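Local atomic coordinates of assemblin (Human herpesvirus 3, PDB entry 1VZV), a protein that is the serine protease part of the capsid scaffolding protein and probably cleaves the assembly protein during capsid maturation in the nucleus. Residues G7-Y12 with P61-I66; S108-S113 with V135-G140. All coordinates share one frame; numbering follows the deposited sequence.

Contact 1: residues G7-Y12 with P61-I66; sequences GYLALY and PFFLGI
Gly-7 and Phe-63 exchange two backbone hydrogen bonds. Gly-7 N gives one to Phe-63 O (3.1 Å), and Phe-63 N gives a straighter one to Gly-7 O (2.8 Å, 175° at the hydrogen). A third runs from Leu-9 N to Pro-61 O at 2.9 Å. Its donor lies above the plane of the Pro-61 carbonyl. Between these bonds Tyr-8 and Phe-62 form a non-hydrogen-bonded pair.

The pairing is antiparallel. It joins strand 3-8 to strand 61-67 within the mixed sheet that curls into the beta-barrel of the assemblin (S21) proteases, and strand 47-56 flanks 61-67 on the other edge.

The rings of Tyr-8 and Phe-62 make a T-shaped pair, with centroids 5.3 Å apart and planes at 85°. Phe-62 CD1 sits over one face of the Tyr-8 ring, and Leu-11 CD2 covers the opposite face. Phe-62 CG is anti to the backbone N (chi1 -172°), which lays its ring face over the Gly-7 carbonyl oxygen. Tyr-8 OH is hydrogen-bonded to Asp-57, and Phe-156 meets Phe-62 in another edge-to-face pair.

Further apolar contacts involve Phe-63 on the other face and the chain beyond the strand. Leu-9 CD1 lies against Phe-63 CD1, the two side chains crossing at about a right angle. Leu-9 CB lies 3.9 Å from Pro-61 CB. At the far end of the proline ring, Pro-61 CD meets Tyr-12 CE1 at 3.8 Å.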
loop_
_atom_site.group_PDB
_atom_site.type_symbol
_atom_site.label_atom_id
_atom_site.label_comp_id
_atom_site.label_asym_id
_atom_site.label_seq_id
_atom_site.Cartn_x
_atom_site.Cartn_y
_atom_site.Cartn_z
ATOM N N GLY A 7 18.814 9.167 -9.964
ATOM C CA GLY A 7 19.319 8.158 -9.053
ATOM C C GLY A 7 20.189 7.214 -9.847
ATOM O O GLY A 7 20.363 7.408 -11.047
ATOM N N TYR A 8 20.761 6.211 -9.190
ATOM C CA TYR A 8 21.611 5.229 -9.853
ATOM C C TYR A 8 20.793 4.043 -10.290
ATOM O O TYR A 8 20.060 3.455 -9.495
ATOM C CB TYR A 8 22.657 4.680 -8.906
ATOM C CG TYR A 8 23.680 5.646 -8.395
ATOM C CD1 TYR A 8 24.821 5.905 -9.121
ATOM C CD2 TYR A 8 23.565 6.195 -7.129
ATOM C CE1 TYR A 8 25.814 6.656 -8.616
ATOM C CE2 TYR A 8 24.557 6.952 -6.614
ATOM C CZ TYR A 8 25.687 7.177 -7.364
ATOM O OH TYR A 8 26.731 7.897 -6.835
ATOM N N LEU A 9 20.970 3.636 -11.532
ATOM C CA LEU A 9 20.240 2.486 -12.034
ATOM C C LEU A 9 20.751 1.250 -11.302
ATOM O O LEU A 9 19.985 0.316 -11.045
ATOM C CB LEU A 9 20.475 2.335 -13.538
ATOM C CG LEU A 9 19.473 2.928 -14.525
ATOM C CD1 LEU A 9 18.638 3.973 -13.858
ATOM C CD2 LEU A 9 20.185 3.479 -15.749
ATOM N N ALA A 10 22.041 1.266 -10.952
ATOM C CA ALA A 10 22.696 0.140 -10.271
ATOM C C ALA A 10 24.095 0.489 -9.742
ATOM O O ALA A 10 24.819 1.303 -10.338
ATOM C CB ALA A 10 22.811 -1.039 -11.236
ATOM N N LEU A 11 24.485 -0.112 -8.623
ATOM C CA LEU A 11 25.815 0.164 -8.110
ATOM C C LEU A 11 26.712 -0.979 -8.530
ATOM O O LEU A 11 26.381 -2.154 -8.293
ATOM C CB LEU A 11 25.825 0.349 -6.592
ATOM C CG LEU A 11 25.271 1.663 -6.023
ATOM C CD1 LEU A 11 25.666 1.766 -4.568
ATOM C CD2 LEU A 11 25.814 2.845 -6.781
ATOM N N TYR A 12 27.820 -0.630 -9.190
ATOM C CA TYR A 12 28.789 -1.604 -9.698
ATOM C C TYR A 12 29.175 -2.613 -8.635
ATOM O O TYR A 12 29.696 -2.247 -7.552
ATOM C CB TYR A 12 30.032 -0.921 -10.276
ATOM C CG TYR A 12 29.791 -0.141 -11.569
ATOM C CD1 TYR A 12 28.781 -0.492 -12.466
ATOM C CD2 TYR A 12 30.587 0.952 -11.895
ATOM C CE1 TYR A 12 28.589 0.236 -13.646
ATOM C CE2 TYR A 12 30.395 1.674 -13.063
ATOM C CZ TYR A 12 29.405 1.317 -13.924
ATOM O OH TYR A 12 29.240 2.077 -15.044
ATOM N N PRO A 61 25.749 3.538 -13.079
ATOM C CA PRO A 61 24.993 4.369 -14.011
ATOM C C PRO A 61 24.136 5.324 -13.185
ATOM O O PRO A 61 23.467 4.873 -12.245
ATOM C CB PRO A 61 24.088 3.350 -14.715
ATOM C CG PRO A 61 24.794 2.071 -14.564
ATOM C CD PRO A 61 25.313 2.141 -13.171
ATOM N N PHE A 62 24.153 6.617 -13.528
ATOM C CA PHE A 62 23.351 7.642 -12.839
ATOM C C PHE A 62 22.420 8.254 -13.878
ATOM O O PHE A 62 22.875 8.648 -14.947
ATOM C CB PHE A 62 24.244 8.722 -12.232
ATOM C CG PHE A 62 23.509 9.682 -11.349
ATOM C CD1 PHE A 62 23.270 9.378 -10.018
ATOM C CD2 PHE A 62 23.017 10.875 -11.855
ATOM C CE1 PHE A 62 22.546 10.249 -9.205
ATOM C CE2 PHE A 62 22.294 11.745 -11.049
ATOM C CZ PHE A 62 22.057 11.432 -9.728
ATOM N N PHE A 63 21.128 8.335 -13.579
ATOM C CA PHE A 63 20.183 8.855 -14.555
ATOM C C PHE A 63 19.346 9.988 -14.081
ATOM O O PHE A 63 19.193 10.213 -12.897
ATOM C CB PHE A 63 19.232 7.756 -15.038
ATOM C CG PHE A 63 17.944 7.616 -14.220
ATOM C CD1 PHE A 63 17.966 7.157 -12.906
ATOM C CD2 PHE A 63 16.715 7.886 -14.793
ATOM C CE1 PHE A 63 16.795 6.970 -12.197
ATOM C CE2 PHE A 63 15.550 7.700 -14.082
ATOM C CZ PHE A 63 15.591 7.242 -12.787
ATOM N N LEU A 64 18.715 10.635 -15.038
ATOM C CA LEU A 64 17.829 11.749 -14.773
ATOM C C LEU A 64 16.637 11.483 -15.692
ATOM O O LEU A 64 16.794 10.959 -16.795
ATOM C CB LEU A 64 18.537 13.071 -15.105
ATOM C CG LEU A 64 17.816 14.404 -14.886
ATOM C CD1 LEU A 64 17.285 14.510 -13.482
ATOM C CD2 LEU A 64 18.791 15.524 -15.145
ATOM N N GLY A 65 15.439 11.755 -15.229
ATOM C CA GLY A 65 14.322 11.489 -16.090
ATOM C C GLY A 65 13.240 12.487 -15.819
ATOM O O GLY A 65 13.307 13.248 -14.843
ATOM N N ILE A 66 12.267 12.530 -16.715
ATOM C CA ILE A 66 11.157 13.431 -16.534
ATOM C C ILE A 66 9.845 12.630 -16.401
ATOM O O ILE A 66 9.635 11.614 -17.083
ATOM C CB ILE A 66 11.117 14.522 -17.647
ATOM C CG1 ILE A 66 10.140 15.629 -17.270
ATOM C CG2 ILE A 66 10.737 13.938 -18.987
ATOM C CD1 ILE A 66 10.329 16.868 -18.074
#

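Contact 2: residues S108-S113 with V135-G140; sequences SVSLSS and VGRRVG
The active-site strand 108-112 carries the catalytic Ser-110 past the Gly-Arg-Arg loop that follows strand 129-133. The two segments themselves meet by packing. The backbone of 108-112 bonds to strand 129-133, and Val-109 also bonds to Thr-141, just past the loop segment.

At one end Ser-108 lies against the start of the loop. Its CB is 3.6 Å from Gly-136 N, and its OG is 3.4 Å from Val-135 CA. The hydroxyl is turned beside its own backbone N (chi1 -57°) and is hydrogen-bonded to Val-134 O, just before the loop segment. Gly-136 brings its bare backbone past the strand here. Val-135 turns its side chain away, onto helix 205-216.

In the middle Ser-110 OG approaches the base of the Arg-137 side chain, 4.1 Å from CG. The backbone N-H of Arg-137 also points at this hydroxyl, but at 4.7 Å from N to Ser-110 OG it is too far for a bond. The Arg-137 chain is bent at chi2 and chi3; the residue is exposed and also touches Leu-19.

Arg-138 comes to the side of the strand that bears Leu-111, roughly opposite the Ser-110 side chain. Its chain runs extended from CG to NE, carrying the guanidinium to Leu-111. Leu-111 CD2 lies at the edge of that group, near its plane, 3.6 Å from Arg-138 NH1. Arg-138 NE makes a long, weak ion pair with Asp-15.

Ser-110 belongs to the Ser-His-His triad with His-42 and His-129. A backbone N-H of such a loop, facing the nucleophile, is consistent with the oxyanion hole of herpesvirus proteases.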
loop_
_atom_site.group_PDB
_atom_site.type_symbol
_atom_site.label_atom_id
_atom_site.label_comp_id
_atom_site.label_asym_id
_atom_site.label_seq_id
_atom_site.Cartn_x
_atom_site.Cartn_y
_atom_site.Cartn_z
ATOM N N SER A 108 11.585 3.821 -5.157
ATOM C CA SER A 108 12.691 3.242 -5.914
ATOM C C SER A 108 12.492 3.127 -7.438
ATOM O O SER A 108 11.391 3.303 -7.962
ATOM C CB SER A 108 13.114 1.903 -5.303
ATOM O OG SER A 108 13.481 2.033 -3.931
ATOM N N VAL A 109 13.576 2.820 -8.140
ATOM C CA VAL A 109 13.591 2.703 -9.597
ATOM C C VAL A 109 14.178 1.371 -9.979
ATOM O O VAL A 109 15.225 1.012 -9.461
ATOM C CB VAL A 109 14.470 3.803 -10.196
ATOM C CG1 VAL A 109 15.321 3.279 -11.381
ATOM C CG2 VAL A 109 13.587 5.012 -10.577
ATOM N N SER A 110 13.553 0.692 -10.946
ATOM C CA SER A 110 13.998 -0.620 -11.405
ATOM C C SER A 110 14.352 -0.594 -12.871
ATOM O O SER A 110 13.513 -0.316 -13.692
ATOM C CB SER A 110 12.908 -1.659 -11.155
ATOM O OG SER A 110 13.461 -2.908 -10.726
ATOM N N LEU A 111 15.611 -0.873 -13.182
ATOM C CA LEU A 111 16.120 -0.884 -14.556
ATOM C C LEU A 111 15.910 -2.228 -15.194
ATOM O O LEU A 111 16.726 -3.136 -15.003
ATOM C CB LEU A 111 17.626 -0.621 -14.574
ATOM C CG LEU A 111 18.287 -0.790 -15.940
ATOM C CD1 LEU A 111 17.925 0.358 -16.857
ATOM C CD2 LEU A 111 19.767 -0.864 -15.778
ATOM N N SER A 112 14.828 -2.386 -15.931
ATOM C CA SER A 112 14.610 -3.666 -16.588
ATOM C C SER A 112 15.604 -3.665 -17.754
ATOM O O SER A 112 15.321 -3.125 -18.840
ATOM C CB SER A 112 13.169 -3.798 -17.091
ATOM O OG SER A 112 12.353 -2.736 -16.600
ATOM N N SER A 113 16.819 -4.126 -17.471
ATOM C CA SER A 113 17.855 -4.167 -18.484
ATOM C C SER A 113 17.402 -5.209 -19.454
ATOM O O SER A 113 16.670 -6.120 -19.072
ATOM C CB SER A 113 19.191 -4.591 -17.876
ATOM O OG SER A 113 20.241 -4.441 -18.826
ATOM N N VAL A 135 10.580 -0.725 -3.421
ATOM C CA VAL A 135 12.012 -0.957 -3.350
ATOM C C VAL A 135 12.400 -1.880 -4.472
ATOM O O VAL A 135 11.619 -2.737 -4.879
ATOM C CB VAL A 135 12.447 -1.534 -2.024
ATOM C CG1 VAL A 135 11.668 -0.859 -0.898
ATOM C CG2 VAL A 135 12.335 -3.051 -2.023
ATOM N N GLY A 136 13.591 -1.669 -5.006
ATOM C CA GLY A 136 14.039 -2.492 -6.107
ATOM C C GLY A 136 14.948 -3.629 -5.706
ATOM O O GLY A 136 15.450 -3.707 -4.586
ATOM N N ARG A 137 15.165 -4.517 -6.658
ATOM C CA ARG A 137 16.027 -5.674 -6.480
ATOM C C ARG A 137 17.482 -5.237 -6.209
ATOM O O ARG A 137 18.223 -5.957 -5.523
ATOM C CB ARG A 137 16.017 -6.489 -7.767
ATOM C CG ARG A 137 14.801 -6.231 -8.663
ATOM C CD ARG A 137 13.731 -7.290 -8.429
ATOM N NE ARG A 137 14.332 -8.617 -8.515
ATOM C CZ ARG A 137 15.054 -9.050 -9.549
ATOM N NH1 ARG A 137 15.211 -8.295 -10.644
ATOM N NH2 ARG A 137 15.579 -10.266 -9.502
ATOM N N ARG A 138 17.892 -4.085 -6.771
ATOM C CA ARG A 138 19.261 -3.560 -6.630
ATOM C C ARG A 138 19.571 -2.722 -5.398
ATOM O O ARG A 138 18.687 -2.102 -4.823
ATOM C CB ARG A 138 19.698 -2.880 -7.922
ATOM C CG ARG A 138 19.951 -3.933 -8.982
ATOM C CD ARG A 138 20.113 -3.451 -10.426
ATOM N NE ARG A 138 20.128 -4.633 -11.297
ATOM C CZ ARG A 138 20.026 -4.630 -12.619
ATOM N NH1 ARG A 138 19.922 -3.495 -13.306
ATOM N NH2 ARG A 138 20.041 -5.794 -13.250
ATOM N N VAL A 139 20.850 -2.630 -5.058
ATOM C CA VAL A 139 21.275 -1.952 -3.833
ATOM C C VAL A 139 21.349 -0.427 -3.614
ATOM O O VAL A 139 21.451 0.005 -2.461
ATOM C CB VAL A 139 22.579 -2.606 -3.277
ATOM C CG1 VAL A 139 22.417 -4.120 -3.218
ATOM C CG2 VAL A 139 23.782 -2.215 -4.125
ATOM N N GLY A 140 21.375 0.394 -4.654
ATOM C CA GLY A 140 21.424 1.833 -4.406
ATOM C C GLY A 140 20.277 2.507 -5.143
ATOM O O GLY A 140 20.297 3.732 -5.357
#

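In the fold
Contacts 1 and 2 have centres about 9 Å apart on the same curled sheet. They meet mostly through side chains. Leu-9 CG packs 3.8 Å from Leu-111 CD1. Because the sheet closes into a barrel, Phe-63 CZ lies 3.7 Å from Val-109 CG2 though their strands are not neighbours. Ala-10 CB touches the extended chain of Arg-138 at CD, also at 3.7 Å. The chain after strand 3-8 packs against both halves of contact 2. Contact 2 holds the nucleophile, whose side chain is about 3 Å from that of His-42 and about 7 Å from that of His-129. Contact 1 stands further back, with the Leu-9 side chain about 8 Å from that of Ser-110.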